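Local atomic coordinates of mandelate racemase/muconate lactonizing protein (PDB entry 3V5C), a protein that probably dehydrates galacturonate as a magnesium-dependent lyase of the enolase superfamily. Residues D79-D82 against R86-E89; A90-L95 against F291-E296; Y284-P289 against Y320-L325. The protein carries 1 engineered substitution. All blocks are in the same frame, centred on the assembly; numbering follows the deposited sequence.

Interaction 1 (D79-D82 against R86-E89); sequences DLFD and RLRE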
loop_
_atom_site.group_PDB
_atom_site.type_symbol
_atom_site.label_atom_id
_atom_site.label_comp_id
_atom_site.label_asym_id
_atom_site.label_seq_id
_atom_site.Cartn_x
_atom_site.Cartn_y
_atom_site.Cartn_z
ATOM N N ASP A 79 10.752 25.506 7.260
ATOM C CA ASP A 79 9.599 26.218 6.728
ATOM C C ASP A 79 8.654 25.302 5.945
ATOM O O ASP A 79 7.541 25.701 5.597
ATOM C CB ASP A 79 10.036 27.399 5.867
ATOM C CG ASP A 79 10.692 28.507 6.686
ATOM O OD1 ASP A 79 10.387 28.623 7.897
ATOM O OD2 ASP A 79 11.506 29.250 6.113
ATOM N N LEU A 80 9.107 24.082 5.661
ATOM C CA LEU A 80 8.240 23.110 5.004
ATOM C C LEU A 80 7.228 22.522 5.979
ATOM O O LEU A 80 6.327 21.795 5.570
ATOM C CB LEU A 80 9.053 21.973 4.388
ATOM C CG LEU A 80 10.212 22.300 3.451
ATOM C CD1 LEU A 80 10.595 21.027 2.702
ATOM C CD2 LEU A 80 9.880 23.409 2.489
ATOM N N PHE A 81 7.386 22.804 7.268
ATOM C CA PHE A 81 6.493 22.264 8.294
ATOM C C PHE A 81 5.636 23.388 8.869
ATOM O O PHE A 81 6.066 24.541 8.915
ATOM C CB PHE A 81 7.300 21.597 9.413
ATOM C CG PHE A 81 8.064 20.380 8.970
ATOM C CD1 PHE A 81 7.474 19.128 9.022
ATOM C CD2 PHE A 81 9.365 20.488 8.489
ATOM C CE1 PHE A 81 8.175 17.999 8.607
ATOM C CE2 PHE A 81 10.065 19.369 8.073
ATOM C CZ PHE A 81 9.467 18.118 8.128
ATOM N N ASP A 82 4.414 23.072 9.289
ATOM C CA ASP A 82 3.601 24.095 9.937
ATOM C C ASP A 82 3.838 24.108 11.450
ATOM O O ASP A 82 4.747 23.432 11.951
ATOM C CB ASP A 82 2.115 23.947 9.593
ATOM C CG ASP A 82 1.531 22.631 10.057
ATOM O OD1 ASP A 82 2.156 21.953 10.898
ATOM O OD2 ASP A 82 0.429 22.282 9.579
ATOM N N ARG A 86 3.928 19.196 11.319
ATOM C CA ARG A 86 3.417 18.457 10.175
ATOM C C ARG A 86 3.877 19.076 8.863
ATOM O O ARG A 86 3.825 20.294 8.676
ATOM C CB ARG A 86 1.887 18.383 10.223
ATOM C CG ARG A 86 1.353 17.593 11.415
ATOM C CD ARG A 86 -0.170 17.529 11.421
ATOM N NE ARG A 86 -0.794 18.812 11.741
ATOM C CZ ARG A 86 -1.103 19.743 10.842
ATOM N NH1 ARG A 86 -0.837 19.545 9.558
ATOM N NH2 ARG A 86 -1.673 20.876 11.224
ATOM N N LEU A 87 4.321 18.228 7.950
ATOM C CA LEU A 87 4.732 18.697 6.637
ATOM C C LEU A 87 3.564 19.369 5.949
ATOM O O LEU A 87 2.467 18.794 5.855
ATOM C CB LEU A 87 5.231 17.531 5.797
ATOM C CG LEU A 87 5.806 17.946 4.459
ATOM C CD1 LEU A 87 7.122 18.687 4.678
ATOM C CD2 LEU A 87 6.047 16.708 3.621
ATOM N N ARG A 88 3.785 20.592 5.469
ATOM C CA ARG A 88 2.709 21.341 4.834
ATOM C C ARG A 88 2.172 20.621 3.599
ATOM O O ARG A 88 2.931 20.068 2.795
ATOM C CB ARG A 88 3.141 22.765 4.470
ATOM C CG ARG A 88 3.341 23.667 5.675
ATOM C CD ARG A 88 3.956 24.971 5.242
ATOM N NE ARG A 88 4.444 25.743 6.376
ATOM C CZ ARG A 88 3.754 26.706 6.970
ATOM N NH1 ARG A 88 2.538 27.009 6.537
ATOM N NH2 ARG A 88 4.281 27.363 7.996
ATOM N N GLU A 89 0.850 20.660 3.485
ATOM C CA GLU A 89 0.093 20.067 2.391
ATOM C C GLU A 89 0.738 20.287 1.024
ATOM O O GLU A 89 0.822 19.369 0.204
ATOM C CB GLU A 89 -1.321 20.666 2.388
ATOM C CG GLU A 89 -2.185 20.169 1.277
ATOM C CD GLU A 89 -2.712 18.779 1.544
ATOM O OE1 GLU A 89 -2.596 18.307 2.703
ATOM O OE2 GLU A 89 -3.248 18.165 0.596
HETATM O O HOH W 1 -0.017 20.793 7.193
#

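Interaction 2 (A90-L95 against F291-E296); sequences AYRLQL and FTHWME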
loop_
_atom_site.group_PDB
_atom_site.type_symbol
_atom_site.label_atom_id
_atom_site.label_comp_id
_atom_site.label_asym_id
_atom_site.label_seq_id
_atom_site.Cartn_x
_atom_site.Cartn_y
_atom_site.Cartn_z
ATOM N N ALA A 90 1.203 21.504 0.787
ATOM C CA ALA A 90 1.750 21.876 -0.517
ATOM C C ALA A 90 2.984 21.074 -0.935
ATOM O O ALA A 90 3.324 21.044 -2.118
ATOM C CB ALA A 90 2.060 23.374 -0.550
ATOM N N TYR A 91 3.639 20.422 0.021
ATOM C CA TYR A 91 4.905 19.731 -0.254
ATOM C C TYR A 91 4.812 18.211 -0.179
ATOM O O TYR A 91 5.789 17.503 -0.467
ATOM C CB TYR A 91 5.995 20.169 0.733
ATOM C CG TYR A 91 6.277 21.651 0.755
ATOM C CD1 TYR A 91 6.987 22.255 -0.278
ATOM C CD2 TYR A 91 5.858 22.437 1.810
ATOM C CE1 TYR A 91 7.257 23.613 -0.262
ATOM C CE2 TYR A 91 6.120 23.800 1.832
ATOM C CZ TYR A 91 6.823 24.377 0.791
ATOM O OH TYR A 91 7.092 25.735 0.797
ATOM N N ARG A 92 3.654 17.705 0.233
ATOM C CA ARG A 92 3.552 16.293 0.609
ATOM C C ARG A 92 3.803 15.314 -0.535
ATOM O O ARG A 92 4.720 14.498 -0.456
ATOM C CB ARG A 92 2.193 16.019 1.245
ATOM C CG ARG A 92 2.050 16.686 2.594
ATOM C CD ARG A 92 0.682 16.468 3.211
ATOM N NE ARG A 92 0.625 17.134 4.506
ATOM C CZ ARG A 92 -0.337 16.954 5.400
ATOM N NH1 ARG A 92 -1.359 16.140 5.134
ATOM N NH2 ARG A 92 -0.289 17.608 6.561
ATOM N N LEU A 93 2.998 15.391 -1.588
ATOM C CA LEU A 93 3.105 14.417 -2.676
ATOM C C LEU A 93 4.477 14.486 -3.358
ATOM O O LEU A 93 5.021 13.464 -3.790
ATOM C CB LEU A 93 2.005 14.626 -3.708
ATOM C CG LEU A 93 0.572 14.604 -3.175
ATOM C CD1 LEU A 93 -0.414 14.948 -4.286
ATOM C CD2 LEU A 93 0.255 13.245 -2.501
ATOM N N GLN A 94 5.026 15.693 -3.440
ATOM C CA GLN A 94 6.258 15.934 -4.172
ATOM C C GLN A 94 7.492 15.562 -3.359
ATOM O O GLN A 94 8.456 15.028 -3.902
ATOM C CB GLN A 94 6.353 17.415 -4.537
ATOM C CG GLN A 94 5.289 17.897 -5.514
ATOM C CD GLN A 94 3.973 18.285 -4.846
ATOM O OE1 GLN A 94 3.837 18.263 -3.615
ATOM N NE2 GLN A 94 2.990 18.639 -5.668
ATOM N N LEU A 95 7.458 15.830 -2.052
ATOM C CA LEU A 95 8.693 15.752 -1.281
ATOM C C LEU A 95 8.656 15.051 0.076
ATOM O O LEU A 95 9.702 14.930 0.718
ATOM C CB LEU A 95 9.271 17.171 -1.085
ATOM C CG LEU A 95 9.778 17.929 -2.306
ATOM C CD1 LEU A 95 10.222 19.341 -1.855
ATOM C CD2 LEU A 95 10.903 17.169 -2.978
ATOM N N PHE A 291 1.964 9.683 2.967
ATOM C CA PHE A 291 2.457 9.299 4.283
ATOM C C PHE A 291 2.030 10.280 5.381
ATOM O O PHE A 291 1.516 9.864 6.421
ATOM C CB PHE A 291 3.992 9.211 4.232
ATOM C CG PHE A 291 4.608 8.461 5.405
ATOM C CD1 PHE A 291 4.890 7.105 5.309
ATOM C CD2 PHE A 291 4.921 9.123 6.591
ATOM C CE1 PHE A 291 5.452 6.414 6.370
ATOM C CE2 PHE A 291 5.502 8.436 7.665
ATOM C CZ PHE A 291 5.760 7.070 7.552
ATOM N N THR A 292 2.288 11.566 5.159
ATOM C CA THR A 292 1.947 12.604 6.132
ATOM C C THR A 292 0.436 12.641 6.363
ATOM O O THR A 292 -0.040 12.714 7.509
ATOM C CB THR A 292 2.469 13.973 5.657
ATOM O OG1 THR A 292 3.889 13.883 5.516
ATOM C CG2 THR A 292 2.143 15.047 6.694
ATOM N N HIS A 293 -0.308 12.522 5.273
ATOM C CA HIS A 293 -1.762 12.451 5.349
ATOM C C HIS A 293 -2.180 11.239 6.190
ATOM O O HIS A 293 -3.065 11.313 7.059
ATOM C CB HIS A 293 -2.348 12.350 3.942
ATOM C CG HIS A 293 -3.839 12.315 3.924
ATOM N ND1 HIS A 293 -4.605 13.421 3.620
ATOM C CD2 HIS A 293 -4.711 11.304 4.158
ATOM C CE1 HIS A 293 -5.884 13.095 3.673
ATOM N NE2 HIS A 293 -5.976 11.819 4.000
ATOM N N TRP A 294 -1.536 10.102 5.933
ATOM C CA TRP A 294 -1.856 8.872 6.650
ATOM C C TRP A 294 -1.522 8.940 8.143
ATOM O O TRP A 294 -2.218 8.344 8.958
ATOM C CB TRP A 294 -1.170 7.669 5.988
ATOM C CG TRP A 294 -2.111 6.832 5.178
ATOM C CD1 TRP A 294 -2.092 6.661 3.827
ATOM C CD2 TRP A 294 -3.195 6.046 5.681
ATOM N NE1 TRP A 294 -3.118 5.805 3.447
ATOM C CE2 TRP A 294 -3.803 5.412 4.567
ATOM C CE3 TRP A 294 -3.715 5.810 6.963
ATOM C CZ2 TRP A 294 -4.909 4.575 4.696
ATOM C CZ3 TRP A 294 -4.822 4.958 7.090
ATOM C CH2 TRP A 294 -5.395 4.346 5.961
ATOM N N MET A 295 -0.475 9.672 8.517
ATOM C CA MET A 295 -0.227 9.853 9.946
ATOM C C MET A 295 -1.433 10.511 10.640
ATOM O O MET A 295 -1.890 10.058 11.708
ATOM C CB MET A 295 1.034 10.687 10.158
ATOM C CG MET A 295 2.293 9.895 9.824
ATOM S SD MET A 295 3.802 10.904 9.789
ATOM C CE MET A 295 3.648 11.833 11.313
ATOM N N GLU A 296 -1.958 11.562 10.026
ATOM C CA GLU A 296 -3.102 12.277 10.591
ATOM C C GLU A 296 -4.370 11.436 10.508
ATOM O O GLU A 296 -5.128 11.316 11.478
ATOM C CB GLU A 296 -3.304 13.624 9.890
ATOM C CG GLU A 296 -2.168 14.607 10.117
ATOM C CD GLU A 296 -2.367 15.920 9.389
ATOM O OE1 GLU A 296 -3.515 16.421 9.343
ATOM O OE2 GLU A 296 -1.366 16.448 8.859
HETATM O O HOH W 2 -2.735 15.632 2.730
HETATM O O HOH W 3 -3.864 15.799 6.735
HETATM O O HOH W 4 -2.798 18.776 8.036
#

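Interaction 3 (Y284-P289 against Y320-L325); sequences YDIIWP and YASGHL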
loop_
_atom_site.group_PDB
_atom_site.type_symbol
_atom_site.label_atom_id
_atom_site.label_comp_id
_atom_site.label_asym_id
_atom_site.label_seq_id
_atom_site.Cartn_x
_atom_site.Cartn_y
_atom_site.Cartn_z
ATOM N N TYR A 284 -7.109 4.170 1.765
ATOM C CA TYR A 284 -6.446 5.229 1.012
ATOM C C TYR A 284 -5.012 4.844 0.677
ATOM O O TYR A 284 -4.322 4.186 1.445
ATOM C CB TYR A 284 -6.505 6.568 1.764
ATOM C CG TYR A 284 -7.920 6.941 2.080
ATOM C CD1 TYR A 284 -8.678 7.635 1.161
ATOM C CD2 TYR A 284 -8.517 6.546 3.272
ATOM C CE1 TYR A 284 -10.009 7.958 1.425
ATOM C CE2 TYR A 284 -9.843 6.856 3.547
ATOM C CZ TYR A 284 -10.576 7.554 2.621
ATOM O OH TYR A 284 -11.890 7.871 2.910
ATOM N N ASP A 285 -4.580 5.247 -0.507
ATOM C CA ASP A 285 -3.285 4.830 -1.044
ATOM C C ASP A 285 -2.106 5.507 -0.319
ATOM O O ASP A 285 -2.193 6.667 0.109
ATOM C CB ASP A 285 -3.276 5.128 -2.553
ATOM C CG ASP A 285 -1.985 4.710 -3.255
ATOM O OD1 ASP A 285 -1.905 3.543 -3.704
ATOM O OD2 ASP A 285 -1.094 5.570 -3.440
ATOM N N ILE A 286 -1.018 4.750 -0.189
ATOM C CA ILE A 286 0.185 5.156 0.547
ATOM C C ILE A 286 0.984 6.273 -0.141
ATOM O O ILE A 286 1.782 6.962 0.507
ATOM C CB ILE A 286 1.067 3.919 0.824
ATOM C CG1 ILE A 286 2.220 4.255 1.759
ATOM C CG2 ILE A 286 1.604 3.335 -0.489
ATOM C CD1 ILE A 286 1.789 4.720 3.128
ATOM N N ILE A 287 0.789 6.443 -1.445
ATOM C CA ILE A 287 1.444 7.502 -2.211
ATOM C C ILE A 287 0.509 8.718 -2.361
ATOM O O ILE A 287 0.921 9.864 -2.165
ATOM C CB ILE A 287 1.865 7.023 -3.613
ATOM C CG1 ILE A 287 2.677 5.727 -3.549
ATOM C CG2 ILE A 287 2.653 8.116 -4.350
ATOM C CD1 ILE A 287 3.966 5.842 -2.777
ATOM N N TRP A 288 -0.748 8.464 -2.720
ATOM C CA TRP A 288 -1.746 9.527 -2.826
ATOM C C TRP A 288 -2.993 9.082 -2.062
ATOM O O TRP A 288 -3.708 8.195 -2.521
ATOM C CB TRP A 288 -2.083 9.795 -4.295
ATOM C CG TRP A 288 -3.168 10.799 -4.476
ATOM C CD1 TRP A 288 -3.039 12.160 -4.435
ATOM C CD2 TRP A 288 -4.564 10.533 -4.698
ATOM N NE1 TRP A 288 -4.265 12.757 -4.641
ATOM C CE2 TRP A 288 -5.216 11.781 -4.796
ATOM C CE3 TRP A 288 -5.324 9.360 -4.827
ATOM C CZ2 TRP A 288 -6.594 11.890 -5.019
ATOM C CZ3 TRP A 288 -6.693 9.471 -5.049
ATOM C CH2 TRP A 288 -7.312 10.727 -5.140
ATOM N N PRO A 289 -3.286 9.710 -0.915
ATOM C CA PRO A 289 -2.810 11.008 -0.428
ATOM C C PRO A 289 -1.460 11.014 0.290
ATOM O O PRO A 289 -0.967 12.107 0.586
ATOM C CB PRO A 289 -3.900 11.418 0.556
ATOM C CG PRO A 289 -4.357 10.101 1.138
ATOM C CD PRO A 289 -4.352 9.165 -0.048
ATOM N N TYR A 320 7.439 -0.319 1.283
ATOM C CA TYR A 320 8.404 -0.049 2.343
ATOM C C TYR A 320 7.915 1.122 3.194
ATOM O O TYR A 320 7.992 1.092 4.423
ATOM C CB TYR A 320 9.806 0.151 1.717
ATOM C CG TYR A 320 10.038 -0.991 0.747
ATOM C CD1 TYR A 320 10.315 -2.269 1.224
ATOM C CD2 TYR A 320 9.859 -0.825 -0.620
ATOM C CE1 TYR A 320 10.442 -3.345 0.355
ATOM C CE2 TYR A 320 10.002 -1.892 -1.498
ATOM C CZ TYR A 320 10.296 -3.151 -1.002
ATOM O OH TYR A 320 10.419 -4.236 -1.862
ATOM N N ALA A 321 7.348 2.123 2.531
ATOM C CA ALA A 321 6.702 3.251 3.212
ATOM C C ALA A 321 5.621 2.771 4.171
ATOM O O ALA A 321 5.559 3.184 5.325
ATOM C CB ALA A 321 6.126 4.205 2.192
ATOM N N SER A 322 4.753 1.886 3.685
ATOM C CA SER A 322 3.699 1.304 4.516
ATOM C C SER A 322 4.250 0.657 5.775
ATOM O O SER A 322 3.699 0.805 6.868
ATOM C CB SER A 322 2.919 0.249 3.728
ATOM O OG SER A 322 2.282 0.811 2.597
ATOM N N GLY A 323 5.325 -0.108 5.623
ATOM C CA GLY A 323 5.957 -0.730 6.772
ATOM C C GLY A 323 6.339 0.280 7.852
ATOM O O GLY A 323 6.053 0.061 9.027
ATOM N N HIS A 324 6.947 1.394 7.465
ATOM C CA HIS A 324 7.291 2.425 8.443
ATOM C C HIS A 324 6.067 3.139 9.015
ATOM O O HIS A 324 6.039 3.474 10.198
ATOM C CB HIS A 324 8.246 3.456 7.830
ATOM C CG HIS A 324 9.643 2.956 7.662
ATOM N ND1 HIS A 324 10.677 3.340 8.494
ATOM C CD2 HIS A 324 10.176 2.096 6.764
ATOM C CE1 HIS A 324 11.789 2.744 8.103
ATOM N NE2 HIS A 324 11.513 1.983 7.057
ATOM N N LEU A 325 5.047 3.358 8.187
ATOM C CA LEU A 325 3.849 4.053 8.651
ATOM C C LEU A 325 3.211 3.310 9.812
ATOM O O LEU A 325 2.614 3.912 10.707
ATOM C CB LEU A 325 2.824 4.144 7.522
ATOM C CG LEU A 325 1.461 4.743 7.871
ATOM C CD1 LEU A 325 1.619 6.197 8.294
ATOM C CD2 LEU A 325 0.506 4.630 6.678
#

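Interaction 1 (D79-D82 against R86-E89)
Phe81 and Leu87 form a single antiparallel bridge, a non-hydrogen-bonded pair, where the loop between helix 66-70 and helix 92-107 doubles back on itself. Backbone bonds flank the pair on both sides: Arg88 N to Leu80 O at 2.8 Å, nearly straight, and Asp82 N to Arg86 O at 2.9 Å. Beside the bridge, Leu87 CD1 sits over a face of the Phe81 ring, 4.2 Å from its centroid, a CH-pi contact. The same methyl reaches Leu80 CB. Asp82 works across the turn. Its CG lies between the backbone N and the carbonyl carbon (chi1 62°), which turns the carboxylate toward Arg86: OD1 accepts a weak bond from Arg86 N and another bond from Arg84 N. Asp82 OD2 lies over a face of the Arg86 guanidinium in a salt bridge, 3.0 Å from Arg86 NH1, the two planes 82° apart; water 1 donates to it as well. Trimming this residue to an alanine would probably leave Arg86 short of a counter-charge and two backbone N-H groups without that acceptor. Arg88 NE splits two weak bonds between Asp79 O and Phe81 O. Phe81 packs against Leu103 of helix 92-107 and against Leu3 and Ile5, while Leu80 leans on Tyr91.

Interaction 2 (A90-L95 against F291-E296)
Arg92 and Glu296 make the charged part of this helix-to-helix contact: Arg92 NH2 donates to Glu296 OE2 at 2.8 Å in a salt bridge with an N-H...O angle of 140°. The oxygen is met on its syn side but somewhat out of the carboxylate plane, and the two flat groups stand nearly perpendicular, 87° apart, so a single oxygen is gripped rather than a matched pair. Arg92 spans the gap by running extended from CG to NE (chi3 180°).

Waters complete the polar network. Water 2 accepts from Arg92 NH1 and also bonds to His293 ND1 in the plane of the imidazole. Water 3 accepts from Arg92 NH1 at 3.0 Å and gives a weak bond to Glu296 OE1. Water 4 donates to Glu296 OE1 at 2.8 Å and takes a weak bond from Arg92 NH2. With NE bonded to Leu87 O, every nitrogen of this buried guanidinium has a partner.

Van der Waals contact comes from Thr292. Its CG2 methyl lies over one guanidinium face, 3.4 Å from Arg92 NE, while Arg92 NH1 passes 3.7 Å from His293 CA.

The contact joins the starts of helices 92-107 and 291-303. One turn on from Arg92, Glu96 accepts from the backbone N of both Phe291 and Thr292; Phe291 and Met295 pack on helices 317-325 and 111-115.

Interaction 3 (Y284-P289 against Y320-L325)
Ile286 meets the last turns of helix 317-325 from the loop that follows barrel strand 281-282, within the enolase C-terminal domain. The loop is folded by an Asx turn at Asp285. Its OD2 accepts from Ile287 N at 2.9 Å, from above the carboxylate plane, and from Trp288 N at 3.0 Å through the anti lone pair, while OD1 bonds to His311 ND1. That Asp-His pair is consistent with the dyad known in the mandelate racemase family. A cis peptide bond follows, between Trp288 and Pro289.

Next to this aspartate, Ile286 sends its side chain to the helix. CG1 stands anti to the backbone N (chi1 -172°), which carries the longer branch across the gap. There Ile286 CG1 touches two neighbouring helix residues, Ala321 CB at 3.9 Å and Ser322 OG at 3.5 Å. One turn further along, the terminal CD1 of Ile286 reaches Leu325 CD2 at 3.8 Å, the two side chains passing each other in opposite directions. Ile286 CG2 also comes near the serine, 4.0 Å from Ser322 OG. Leu325 is backed by Phe291, Trp294 and Met295 of helix 291-303, and Ala321 by Tyr97.

No hydrogen bond crosses between these segments. Ser322 OG meets the isoleucine only by contact, its hydrogen-bond partner being Gly318 O in its own helix. The fit therefore rests on shape and on the burial of apolar surface, whereas the neighbouring Asp285 is held by directed polar bonds.

Interactions 1 and 2 follow one another along the chain, with centres 9 Å apart, and meet at Glu296 of interaction 2, whose OE2 lies 3.2 Å from Arg86 NH1 of interaction 1, a weak ion pair beside the one to Arg92. Leu87 O also packs on Thr292 CG2 at 3.9 Å. Interactions 2 and 3, centres 10 Å apart, are joined through Trp294 NE1 and Tyr284 O at 2.8 Å, probably hydrogen-bonded. Interactions 1 and 3 do not touch. The three thus lead from a peripheral loop into the barrel, where strand 281-282, just before interaction 3, pairs with strand 258-261, whose Asp261 binds magnesium together with Glu238.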